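Local coordinates for hypothetical protein ebhA (Staphylococcus aureus, PDB 2DGJ) that probably helps the bacterium adhere to host extracellular matrix, as one rod-like piece, built of three-helix bundles, of a giant cell wall-associated adhesin, at residues R23-Q27 against S28-A32; A70-G73 against D74-A78; G114-T117 against V118-N121. All blocks are in the same frame, centred on the assembly; numbering follows the deposited sequence.

Contact 1 (R23-Q27 against S28-A32); sequences RDAEQ and SKKTA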
ATOM      1  N   ARG A  23      -9.421 -13.602   4.339  1.00 17.31           N
ATOM      2  CA  ARG A  23      -8.855 -12.259   4.404  1.00 17.40           C
ATOM      3  C   ARG A  23      -8.484 -11.655   3.050  1.00 17.21           C
ATOM      4  O   ARG A  23      -9.030 -10.624   2.655  1.00 17.00           O
ATOM      5  CB  ARG A  23      -7.610 -12.278   5.283  1.00 17.97           C
ATOM      6  CG  ARG A  23      -7.625 -11.311   6.451  1.00 18.71           C
ATOM      7  CD  ARG A  23      -8.375 -11.871   7.641  1.00 19.33           C
ATOM      8  NE  ARG A  23      -7.817 -11.367   8.892  1.00 20.16           N
ATOM      9  CZ  ARG A  23      -7.704 -10.078   9.210  1.00 20.53           C
ATOM     10  NH1 ARG A  23      -8.118  -9.130   8.373  1.00 20.61           N
ATOM     11  NH2 ARG A  23      -7.169  -9.736  10.375  1.00 20.79           N
ATOM     12  N   ASP A  24      -7.550 -12.295   2.350  1.00 17.04           N
ATOM     13  CA  ASP A  24      -7.085 -11.806   1.051  1.00 16.97           C
ATOM     14  C   ASP A  24      -7.889 -12.249  -0.161  1.00 17.04           C
ATOM     15  O   ASP A  24      -7.504 -11.963  -1.295  1.00 17.06           O
ATOM     16  CB  ASP A  24      -5.614 -12.174   0.845  1.00 16.91           C
ATOM     17  CG  ASP A  24      -4.700 -11.478   1.825  1.00 16.95           C
ATOM     18  OD1 ASP A  24      -4.878 -10.259   2.010  1.00 16.88           O
ATOM     19  OD2 ASP A  24      -3.808 -12.135   2.404  1.00 17.03           O
ATOM     20  N   ALA A  25      -9.003 -12.941   0.059  1.00 17.18           N
ATOM     21  CA  ALA A  25      -9.841 -13.371  -1.057  1.00 17.26           C
ATOM     22  C   ALA A  25     -10.412 -12.117  -1.704  1.00 17.35           C
ATOM     23  O   ALA A  25     -10.368 -11.036  -1.113  1.00 17.29           O
ATOM     24  CB  ALA A  25     -10.969 -14.257  -0.565  1.00 17.15           C
ATOM     25  N   GLU A  26     -10.943 -12.259  -2.913  1.00 17.41           N
ATOM     26  CA  GLU A  26     -11.514 -11.115  -3.610  1.00 17.56           C
ATOM     27  C   GLU A  26     -12.779 -10.697  -2.873  1.00 17.40           C
ATOM     28  O   GLU A  26     -13.534 -11.543  -2.392  1.00 17.38           O
ATOM     29  CB  GLU A  26     -11.815 -11.487  -5.062  1.00 17.99           C
ATOM     30  CG  GLU A  26     -10.613 -12.100  -5.777  1.00 18.74           C
ATOM     31  CD  GLU A  26     -10.843 -12.335  -7.261  1.00 19.34           C
ATOM     32  OE1 GLU A  26     -11.863 -12.962  -7.618  1.00 19.63           O
ATOM     33  OE2 GLU A  26      -9.995 -11.903  -8.074  1.00 19.69           O
ATOM     34  N   GLN A  27     -12.998  -9.389  -2.781  1.00 17.17           N
ATOM     35  CA  GLN A  27     -14.149  -8.829  -2.077  1.00 16.84           C
ATOM     36  C   GLN A  27     -15.448  -9.594  -2.301  1.00 16.61           C
ATOM     37  O   GLN A  27     -16.087 -10.028  -1.348  1.00 16.75           O
ATOM     38  CB  GLN A  27     -14.359  -7.368  -2.477  1.00 16.92           C
ATOM     39  CG  GLN A  27     -15.308  -6.606  -1.552  1.00 16.90           C
ATOM     40  CD  GLN A  27     -15.605  -5.206  -2.058  1.00 16.98           C
ATOM     41  OE1 GLN A  27     -14.720  -4.522  -2.570  1.00 17.21           O
ATOM     42  NE2 GLN A  27     -16.849  -4.770  -1.911  1.00 16.91           N
ATOM     43  N   SER A  28     -15.837  -9.751  -3.562  1.00 16.25           N
ATOM     44  CA  SER A  28     -17.072 -10.446  -3.911  1.00 15.74           C
ATOM     45  C   SER A  28     -17.169 -11.845  -3.306  1.00 15.57           C
ATOM     46  O   SER A  28     -18.242 -12.272  -2.878  1.00 15.51           O
ATOM     47  CB  SER A  28     -17.204 -10.535  -5.432  1.00 15.56           C
ATOM     48  OG  SER A  28     -16.133 -11.270  -5.987  1.00 15.45           O
ATOM     49  N   LYS A  29     -16.049 -12.559  -3.276  1.00 15.31           N
ATOM     50  CA  LYS A  29     -16.033 -13.910  -2.726  1.00 15.12           C
ATOM     51  C   LYS A  29     -16.181 -13.881  -1.209  1.00 14.81           C
ATOM     52  O   LYS A  29     -16.814 -14.756  -0.624  1.00 14.66           O
ATOM     53  CB  LYS A  29     -14.742 -14.631  -3.121  1.00 15.28           C
ATOM     54  CG  LYS A  29     -14.559 -14.782  -4.626  1.00 15.54           C
ATOM     55  CD  LYS A  29     -13.290 -15.550  -4.961  1.00 15.97           C
ATOM     56  CE  LYS A  29     -13.014 -15.556  -6.461  1.00 16.12           C
ATOM     57  NZ  LYS A  29     -14.104 -16.205  -7.237  1.00 16.40           N
ATOM     58  N   LYS A  30     -15.596 -12.869  -0.578  1.00 14.63           N
ATOM     59  CA  LYS A  30     -15.687 -12.714   0.870  1.00 14.41           C
ATOM     60  C   LYS A  30     -17.125 -12.370   1.244  1.00 14.07           C
ATOM     61  O   LYS A  30     -17.666 -12.870   2.230  1.00 14.02           O
ATOM     62  CB  LYS A  30     -14.751 -11.600   1.342  1.00 14.51           C
ATOM     63  CG  LYS A  30     -13.273 -11.893   1.120  1.00 14.65           C
ATOM     64  CD  LYS A  30     -12.401 -10.671   1.414  1.00 14.69           C
ATOM     65  CE  LYS A  30     -12.503 -10.229   2.864  1.00 14.85           C
ATOM     66  NZ  LYS A  30     -11.574  -9.094   3.156  1.00 15.10           N
ATOM     67  N   THR A  31     -17.746 -11.517   0.434  1.00 13.74           N
ATOM     68  CA  THR A  31     -19.122 -11.096   0.658  1.00 13.47           C
ATOM     69  C   THR A  31     -20.122 -12.231   0.444  1.00 13.31           C
ATOM     70  O   THR A  31     -21.047 -12.410   1.237  1.00 13.26           O
ATOM     71  CB  THR A  31     -19.495  -9.921  -0.271  1.00 13.44           C
ATOM     72  OG1 THR A  31     -18.700  -8.777   0.065  1.00 13.56           O
ATOM     73  CG2 THR A  31     -20.963  -9.572  -0.130  1.00 13.22           C
ATOM     74  N   ALA A  32     -19.938 -12.990  -0.631  1.00 13.02           N
ATOM     75  CA  ALA A  32     -20.831 -14.102  -0.930  1.00 12.88           C
ATOM     76  C   ALA A  32     -20.843 -15.103   0.234  1.00 12.88           C
ATOM     77  O   ALA A  32     -21.902 -15.590   0.651  1.00 12.87           O
ATOM     78  CB  ALA A  32     -20.389 -14.780  -2.225  1.00 12.70           C
TER
HETATM   79  O   HOH W   1     -18.782  -6.948  -2.103  1.00 22.82           O
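K30 leaves its backbone with CG anti to the carbonyl carbon (chi1 -65°) and then bends at chi3 (62°), a path that carries its chain back over the turn 23-27. CG packs on the methyl of A25, with K30 CG 3.7 Å from A25 CB, and the bend delivers the ammonium to a backbone oxygen, K30 NZ donating to R23 O at 3.0 Å. The donor lies in the carbonyl plane, on a lone pair. Because R23 ends helix 20-23 and D24 already has left helical geometry, the positive group sits at the carbonyl end of that short helix, where the electrostatics are probably favourable.

The turn links helix 20-23 to helix 27-46 in the FIVAR part of this helical rod, with E26 at the N-cap position. The first full-turn bonds of the helix are K30 N to E26 O (3.0 Å) and T31 N to Q27 O (2.9 Å). The E26 and K29 side chains run alongside each other, pointing the same way; E26 OE1 meets K29 CE at 3.1 Å, and only a long salt bridge, 4.0 Å from E26 OE1 to K29 NZ, reaches the ammonium.

Q27 extends fully, CG anti to the backbone N (chi1 -166°), and its amide faces the second subunit, where Q27 NE2 donates to the backbone O of T124. The same nitrogen donates to a water at 2.9 Å from Q27 NE2, and this water is also hydrogen-bonded to the hydroxyl of T31, 2.8 Å from OG1.

Contact 2 (A70-G73 against D74-A78); sequences ALNG and DAKLA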
ATOM      1  N   ALA A  70     -14.802 -21.392  -2.436  1.00 15.68           N
ATOM      2  CA  ALA A  70     -14.491 -20.390  -3.446  1.00 15.19           C
ATOM      3  C   ALA A  70     -13.492 -19.332  -2.970  1.00 14.83           C
ATOM      4  O   ALA A  70     -12.791 -18.725  -3.784  1.00 14.70           O
ATOM      5  CB  ALA A  70     -15.775 -19.734  -3.929  1.00 15.28           C
ATOM      6  N   LEU A  71     -13.436 -19.098  -1.662  1.00 14.41           N
ATOM      7  CA  LEU A  71     -12.486 -18.133  -1.113  1.00 14.16           C
ATOM      8  C   LEU A  71     -11.120 -18.447  -1.722  1.00 14.08           C
ATOM      9  O   LEU A  71     -10.639 -19.583  -1.640  1.00 14.03           O
ATOM     10  CB  LEU A  71     -12.442 -18.256   0.410  1.00 13.98           C
ATOM     11  CG  LEU A  71     -13.400 -17.381   1.226  1.00 13.80           C
ATOM     12  CD1 LEU A  71     -14.654 -17.065   0.447  1.00 13.61           C
ATOM     13  CD2 LEU A  71     -13.740 -18.095   2.515  1.00 13.50           C
ATOM     14  N   ASN A  72     -10.499 -17.442  -2.333  1.00 13.95           N
ATOM     15  CA  ASN A  72      -9.217 -17.645  -3.000  1.00 13.85           C
ATOM     16  C   ASN A  72      -8.061 -16.812  -2.472  1.00 13.90           C
ATOM     17  O   ASN A  72      -7.125 -16.512  -3.207  1.00 13.84           O
ATOM     18  CB  ASN A  72      -9.384 -17.391  -4.502  1.00 13.72           C
ATOM     19  CG  ASN A  72      -9.818 -15.962  -4.812  1.00 13.62           C
ATOM     20  OD1 ASN A  72     -10.437 -15.297  -3.983  1.00 13.46           O
ATOM     21  ND2 ASN A  72      -9.510 -15.496  -6.018  1.00 13.40           N
ATOM     22  N   GLY A  73      -8.118 -16.449  -1.196  1.00 14.00           N
ATOM     23  CA  GLY A  73      -7.045 -15.663  -0.616  1.00 14.22           C
ATOM     24  C   GLY A  73      -5.699 -16.342  -0.795  1.00 14.35           C
ATOM     25  O   GLY A  73      -4.700 -15.689  -1.104  1.00 14.44           O
ATOM     26  N   ASP A  74      -5.671 -17.658  -0.615  1.00 14.47           N
ATOM     27  CA  ASP A  74      -4.440 -18.425  -0.762  1.00 14.72           C
ATOM     28  C   ASP A  74      -3.904 -18.351  -2.190  1.00 14.68           C
ATOM     29  O   ASP A  74      -2.694 -18.251  -2.404  1.00 14.76           O
ATOM     30  CB  ASP A  74      -4.674 -19.883  -0.345  1.00 14.92           C
ATOM     31  CG  ASP A  74      -5.843 -20.525  -1.080  1.00 15.27           C
ATOM     32  OD1 ASP A  74      -6.849 -19.826  -1.328  1.00 15.21           O
ATOM     33  OD2 ASP A  74      -5.761 -21.731  -1.400  1.00 15.43           O
ATOM     34  N   ALA A  75      -4.805 -18.384  -3.166  1.00 14.57           N
ATOM     35  CA  ALA A  75      -4.406 -18.305  -4.568  1.00 14.36           C
ATOM     36  C   ALA A  75      -3.835 -16.912  -4.822  1.00 14.31           C
ATOM     37  O   ALA A  75      -2.902 -16.741  -5.600  1.00 14.05           O
ATOM     38  CB  ALA A  75      -5.603 -18.557  -5.475  1.00 14.32           C
ATOM     39  N   LYS A  76      -4.407 -15.920  -4.146  1.00 14.42           N
ATOM     40  CA  LYS A  76      -3.961 -14.537  -4.282  1.00 14.47           C
ATOM     41  C   LYS A  76      -2.606 -14.332  -3.626  1.00 14.44           C
ATOM     42  O   LYS A  76      -1.854 -13.440  -4.020  1.00 14.33           O
ATOM     43  CB  LYS A  76      -4.978 -13.582  -3.653  1.00 14.61           C
ATOM     44  CG  LYS A  76      -6.208 -13.339  -4.511  1.00 15.08           C
ATOM     45  CD  LYS A  76      -5.849 -12.542  -5.762  1.00 15.39           C
ATOM     46  CE  LYS A  76      -7.073 -12.225  -6.612  1.00 15.68           C
ATOM     47  NZ  LYS A  76      -6.726 -11.388  -7.806  1.00 15.87           N
ATOM     48  N   LEU A  77      -2.304 -15.150  -2.618  1.00 14.46           N
ATOM     49  CA  LEU A  77      -1.025 -15.063  -1.924  1.00 14.45           C
ATOM     50  C   LEU A  77       0.077 -15.604  -2.820  1.00 14.44           C
ATOM     51  O   LEU A  77       1.166 -15.046  -2.887  1.00 14.42           O
ATOM     52  CB  LEU A  77      -1.059 -15.866  -0.623  1.00 14.50           C
ATOM     53  CG  LEU A  77       0.241 -15.890   0.193  1.00 14.64           C
ATOM     54  CD1 LEU A  77       0.606 -14.482   0.633  1.00 14.57           C
ATOM     55  CD2 LEU A  77       0.065 -16.793   1.405  1.00 14.62           C
ATOM     56  N   ALA A  78      -0.213 -16.702  -3.505  1.00 14.53           N
ATOM     57  CA  ALA A  78       0.752 -17.318  -4.407  1.00 14.65           C
ATOM     58  C   ALA A  78       1.068 -16.347  -5.544  1.00 14.68           C
ATOM     59  O   ALA A  78       2.216 -16.198  -5.958  1.00 14.74           O
ATOM     60  CB  ALA A  78       0.184 -18.617  -4.964  1.00 14.60           C
TER
HETATM   61  O   HOH W   2      -7.903 -20.452  -3.516  1.00 10.78           O
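K76 lies side by side with N72, one helical turn back, and its chain can be followed along that neighbour. Its CB sits 3.3 Å from G73 O and slightly farther from N72 O. CG stays close to the latter carbonyl, with K76 CG 3.6 Å from N72 O. At the next bond the chain bends (chi2 -69°) and then runs straight, bringing K76 CE to 4.1 Å from N72 ND2, a loose contact against the amide. The ammonium NZ goes beyond the turn, to long, weak ion pairs with E26 and E79.

With CG set between its backbone N and carbonyl carbon (chi1 62°), N72 turns its amide away from the helix start, and OD1 probably accepts from the backbone N of E26. Across the turn, D74 OD1 makes a salt bridge with K21, whose NZ also donates to the backbone O of L71.

The backbone closes the turn with K76 N donating to N72 O at 2.9 Å and L77 N to G73 O, also at 2.9 Å. This is the N-terminal start of helix 73-88, with N72 at an N-cap position whose side chain makes no capping bond, near where FIVAR sequence passes into GA-module sequence.

Contact 3 (G114-T117 against V118-N121); sequences GVNT and VKTN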
ATOM      1  N   GLY A 114       1.816  -8.575   3.536  1.00 18.42           N
ATOM      2  CA  GLY A 114       3.177  -8.875   3.937  1.00 18.41           C
ATOM      3  C   GLY A 114       4.099  -8.964   2.733  1.00 18.42           C
ATOM      4  O   GLY A 114       5.194  -8.397   2.732  1.00 18.56           O
ATOM      5  N   VAL A 115       3.653  -9.675   1.702  1.00 18.38           N
ATOM      6  CA  VAL A 115       4.441  -9.830   0.485  1.00 18.31           C
ATOM      7  C   VAL A 115       4.761  -8.466  -0.114  1.00 18.31           C
ATOM      8  O   VAL A 115       5.924  -8.127  -0.337  1.00 18.38           O
ATOM      9  CB  VAL A 115       3.675 -10.663  -0.568  1.00 18.22           C
ATOM     10  CG1 VAL A 115       4.464 -10.724  -1.862  1.00 18.16           C
ATOM     11  CG2 VAL A 115       3.434 -12.066  -0.041  1.00 18.15           C
ATOM     12  N   ASN A 116       3.717  -7.684  -0.369  1.00 18.33           N
ATOM     13  CA  ASN A 116       3.880  -6.363  -0.953  1.00 18.29           C
ATOM     14  C   ASN A 116       4.805  -5.515  -0.094  1.00 18.23           C
ATOM     15  O   ASN A 116       5.599  -4.735  -0.613  1.00 18.18           O
ATOM     16  CB  ASN A 116       2.523  -5.673  -1.110  1.00 18.43           C
ATOM     17  CG  ASN A 116       1.541  -6.494  -1.925  1.00 18.64           C
ATOM     18  OD1 ASN A 116       1.891  -7.042  -2.976  1.00 18.72           O
ATOM     19  ND2 ASN A 116       0.304  -6.576  -1.450  1.00 18.79           N
ATOM     20  N   THR A 117       4.701  -5.667   1.222  1.00 18.19           N
ATOM     21  CA  THR A 117       5.557  -4.919   2.135  1.00 18.14           C
ATOM     22  C   THR A 117       7.002  -5.347   1.904  1.00 18.13           C
ATOM     23  O   THR A 117       7.922  -4.526   1.964  1.00 18.06           O
ATOM     24  CB  THR A 117       5.167  -5.183   3.607  1.00 18.20           C
ATOM     25  OG1 THR A 117       3.978  -4.447   3.923  1.00 18.34           O
ATOM     26  CG2 THR A 117       6.291  -4.768   4.552  1.00 18.19           C
ATOM     27  N   VAL A 118       7.196  -6.636   1.644  1.00 18.07           N
ATOM     28  CA  VAL A 118       8.528  -7.168   1.393  1.00 17.87           C
ATOM     29  C   VAL A 118       8.992  -6.682   0.033  1.00 17.83           C
ATOM     30  O   VAL A 118      10.174  -6.398  -0.162  1.00 17.91           O
ATOM     31  CB  VAL A 118       8.535  -8.716   1.410  1.00 17.84           C
ATOM     32  CG1 VAL A 118       9.882  -9.234   0.923  1.00 17.79           C
ATOM     33  CG2 VAL A 118       8.265  -9.223   2.816  1.00 17.70           C
ATOM     34  N   LYS A 119       8.061  -6.581  -0.908  1.00 17.65           N
ATOM     35  CA  LYS A 119       8.406  -6.110  -2.240  1.00 17.50           C
ATOM     36  C   LYS A 119       8.799  -4.644  -2.155  1.00 17.45           C
ATOM     37  O   LYS A 119       9.672  -4.177  -2.887  1.00 17.50           O
ATOM     38  CB  LYS A 119       7.225  -6.277  -3.202  1.00 17.48           C
ATOM     39  CG  LYS A 119       7.519  -5.795  -4.617  1.00 17.47           C
ATOM     40  CD  LYS A 119       6.475  -6.258  -5.633  1.00 17.64           C
ATOM     41  CE  LYS A 119       5.116  -5.608  -5.429  1.00 17.65           C
ATOM     42  NZ  LYS A 119       4.164  -6.009  -6.508  1.00 17.74           N
ATOM     43  N   THR A 120       8.144  -3.926  -1.245  1.00 17.22           N
ATOM     44  CA  THR A 120       8.406  -2.508  -1.050  1.00 16.99           C
ATOM     45  C   THR A 120       9.783  -2.265  -0.443  1.00 16.79           C
ATOM     46  O   THR A 120      10.518  -1.388  -0.896  1.00 16.95           O
ATOM     47  CB  THR A 120       7.336  -1.860  -0.142  1.00 16.96           C
ATOM     48  OG1 THR A 120       6.076  -1.829  -0.827  1.00 16.87           O
ATOM     49  CG2 THR A 120       7.747  -0.445   0.234  1.00 16.99           C
ATOM     50  N   ASN A 121      10.133  -3.038   0.579  1.00 16.51           N
ATOM     51  CA  ASN A 121      11.433  -2.895   1.226  1.00 16.34           C
ATOM     52  C   ASN A 121      12.562  -3.263   0.264  1.00 16.23           C
ATOM     53  O   ASN A 121      13.638  -2.670   0.309  1.00 16.14           O
ATOM     54  CB  ASN A 121      11.524  -3.778   2.473  1.00 16.25           C
ATOM     55  CG  ASN A 121      10.535  -3.380   3.539  1.00 16.29           C
ATOM     56  OD1 ASN A 121       9.946  -2.297   3.480  1.00 16.20           O
ATOM     57  ND2 ASN A 121      10.352  -4.248   4.532  1.00 16.16           N
TER
HETATM   58  O   HOH W   3       3.393  -8.241  -5.277  1.00 24.68           O
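T120 and N116 meet through a carbonyl that serves two donors. The backbone bond from T120 N to N116 O is 2.7 Å, and the hydroxyl adds a second, T120 OG1 to N116 O at 3.0 Å. The two reach the oxygen from opposite faces of its plane, the hydroxyl standing 37° out of it and so not on a lone pair. A first torsion of -68° sets OG1 beside its own backbone N, from where it reaches back to the carbonyl one turn earlier. T117 makes the same kind of hydroxyl bond nearer the start of the helix, to the backbone O of D113.

Of the other backbone bonds, V118 N to G114 O is 2.9 Å and N121 N to T117 O is 3.0 Å, in the i to i+4 pattern of an alpha helix. That helix, 112-135, belongs here to the GA module, a small three-helix fold, and packs against helices 73-88 and 96-108. V115 is buried against L77, K81 and A84 of the former, while V118 touches Q105 and I106 of the latter.

One polar bridge runs through water. K119 is bent at chi3 (68°), which puts its ammonium near the N116 amide: the water accepts from K119 NZ at 2.7 Å and donates to N116 OD1 at 3.0 Å.

Methyl groups also meet polar atoms. V118 CG2 lies 3.2 Å from G114 O, and T117 CG2 is 4.1 Å from N121 ND2, the T117 and N121 side chains pointing the same way.

In the fold
Contacts 1 and 3 are largely at the surface, whereas contact 2 is partly buried, with L71 and G73 enclosed. Contacts 1 and 2 both begin a helix, but N72 at its N-cap position reaches across to the other turn, whereas E26 pairs with K29 of its own helix. The two meet directly, L71 packing on the K29 backbone and the K29 side chain on N72. Charged pairs mark both; contact 3, well inside a helix, relies on uncharged backbone and hydroxyl bonds, its one lysine bridging through water. It joins contact 2 through L77 on V115 and does not touch contact 1, whose centre is about 22 Å from its own. Only contact 1 reaches the second subunit.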